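Local coordinates for D-ribulose-5-phosphate 3-epimerase, putative (Plasmodium falciparum, PDB 1TQX), which probably catalyses the interconversion of D-ribulose 5-phosphate and D-xylulose 5-phosphate, using a bound divalent metal ion, at residues V144-P149 with Q154-D159. Numbering follows the deposited sequence.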
# COMPACT_ATOMS: atom_id res chain seq x y z
N VAL A 144 5.79 -2.57 -3.48
CA VAL A 144 7.21 -2.28 -3.69
C VAL A 144 7.51 -0.91 -3.11
O VAL A 144 7.07 0.11 -3.65
CB VAL A 144 7.56 -2.28 -5.21
CG1 VAL A 144 9.01 -1.85 -5.42
CG2 VAL A 144 7.32 -3.66 -5.81
N MET A 145 8.23 -0.87 -1.99
CA MET A 145 8.58 0.41 -1.38
C MET A 145 9.55 1.12 -2.31
O MET A 145 10.54 0.52 -2.74
CB MET A 145 9.26 0.21 -0.02
CG MET A 145 8.37 -0.29 1.11
SD MET A 145 6.95 0.79 1.44
CE MET A 145 7.74 2.32 1.87
N THR A 146 9.26 2.37 -2.63
CA THR A 146 10.15 3.14 -3.50
C THR A 146 10.92 4.16 -2.66
O THR A 146 11.54 5.09 -3.18
CB THR A 146 9.37 3.85 -4.63
OG1 THR A 146 8.20 4.49 -4.10
CG2 THR A 146 8.95 2.83 -5.69
N VAL A 147 10.86 3.96 -1.35
CA VAL A 147 11.57 4.79 -0.39
C VAL A 147 11.77 3.97 0.89
O VAL A 147 11.11 2.95 1.08
CB VAL A 147 10.75 6.07 -0.04
CG1 VAL A 147 9.64 5.75 0.96
CG2 VAL A 147 11.68 7.12 0.50
N GLU A 148 12.71 4.39 1.74
CA GLU A 148 12.97 3.69 3.00
C GLU A 148 11.75 3.98 3.88
O GLU A 148 11.51 5.12 4.28
CB GLU A 148 14.25 4.25 3.65
CG GLU A 148 15.49 4.11 2.77
CD GLU A 148 16.59 5.11 3.11
OE1 GLU A 148 17.06 5.12 4.27
OE2 GLU A 148 16.99 5.89 2.21
N PRO A 149 10.96 2.94 4.20
CA PRO A 149 9.75 3.11 5.02
C PRO A 149 9.91 3.74 6.40
O PRO A 149 10.91 3.52 7.09
CB PRO A 149 9.18 1.70 5.09
CG PRO A 149 10.40 0.85 5.06
CD PRO A 149 11.24 1.52 3.99
N GLN A 154 9.99 11.81 1.43
CA GLN A 154 11.27 11.40 0.87
C GLN A 154 11.19 11.28 -0.65
O GLN A 154 10.10 11.26 -1.22
CB GLN A 154 11.71 10.07 1.46
CG GLN A 154 11.66 10.01 2.98
CD GLN A 154 12.15 8.69 3.51
OE1 GLN A 154 13.33 8.36 3.39
NE2 GLN A 154 11.25 7.91 4.09
N SER A 155 12.35 11.18 -1.31
CA SER A 155 12.40 11.09 -2.76
C SER A 155 12.28 9.69 -3.37
O SER A 155 12.87 8.73 -2.89
CB SER A 155 13.66 11.77 -3.29
OG SER A 155 14.82 11.11 -2.82
N PHE A 156 11.51 9.62 -4.45
CA PHE A 156 11.26 8.39 -5.20
C PHE A 156 12.57 7.76 -5.68
O PHE A 156 13.41 8.43 -6.28
CB PHE A 156 10.38 8.74 -6.41
CG PHE A 156 10.07 7.59 -7.32
CD1 PHE A 156 9.07 6.67 -7.01
CD2 PHE A 156 10.74 7.45 -8.54
CE1 PHE A 156 8.74 5.64 -7.89
CE2 PHE A 156 10.41 6.43 -9.43
CZ PHE A 156 9.41 5.53 -9.10
N MET A 157 12.74 6.47 -5.41
CA MET A 157 13.94 5.75 -5.83
C MET A 157 13.68 5.09 -7.18
O MET A 157 13.03 4.05 -7.25
CB MET A 157 14.31 4.68 -4.80
CG MET A 157 14.71 5.25 -3.45
SD MET A 157 14.89 3.96 -2.19
CE MET A 157 16.36 3.10 -2.81
N HIS A 158 14.18 5.71 -8.24
CA HIS A 158 13.98 5.20 -9.58
C HIS A 158 14.60 3.81 -9.79
O HIS A 158 14.16 3.05 -10.65
CB HIS A 158 14.57 6.18 -10.61
CG HIS A 158 14.15 5.90 -12.02
ND1 HIS A 158 14.49 4.74 -12.69
CD2 HIS A 158 13.43 6.64 -12.90
CE1 HIS A 158 14.00 4.78 -13.91
NE2 HIS A 158 13.35 5.92 -14.06
N ASP A 159 15.60 3.47 -8.98
CA ASP A 159 16.26 2.18 -9.12
C ASP A 159 15.40 1.00 -8.63
O ASP A 159 15.83 -0.15 -8.71
CB ASP A 159 17.61 2.20 -8.39
CG ASP A 159 17.47 2.36 -6.89
OD1 ASP A 159 16.53 3.04 -6.44
OD2 ASP A 159 18.32 1.81 -6.16
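T146, the first residue past strand 141-145, meets the returning chain through both its carbonyl and its side chain. T146 O accepts a hydrogen bond of 2.9 Å from M157 N, with the donor lying in the carbonyl plane and an N-H...O angle of 146°. The M157 side chain runs on past this bond, CB and CG both lying close to the carbonyl oxygen; the nearly extended chi2 carries SD on to 3.9 Å from V147 CA. The M157 side chain also touches P123, in the loop after the neighbouring strand 116-121.

The side chain of T146 meets F156 instead: T146 CG2 lies 3.6 Å from F156 CE1, approaching the ring obliquely. Although the CB of F156 points away from 144-149, its CG is anti to the backbone N (chi1 178°), which swings the ring back against the threonine; M161, T186 and S190 also line it. The buried T146 OG1 is satisfied by G180 O, which ties the turn to the residue just past strand 175-179.

Farther along, Q154 runs its extended side chain across V147 at about a right angle, with the CG2 branch of V147 lying against the amide carbon CD. Q154 NE2 donates to E148 O at 2.8 Å; that oxygen lies 20° out of the plane of the Q154 amide. The same NE2 also bonds to F151 O, so two backbone carbonyls fix the amide.

These contacts close the loop between strand 141-145 and helix 161-170 at the C-terminal mouth of a TIM barrel. The intervening residues 150-153 are predicted to bind substrate, and a sulfate near V147, with the zinc ion about 8 Å from that side chain, is consistent with an active-site loop of the ribulose-phosphate 3-epimerase family.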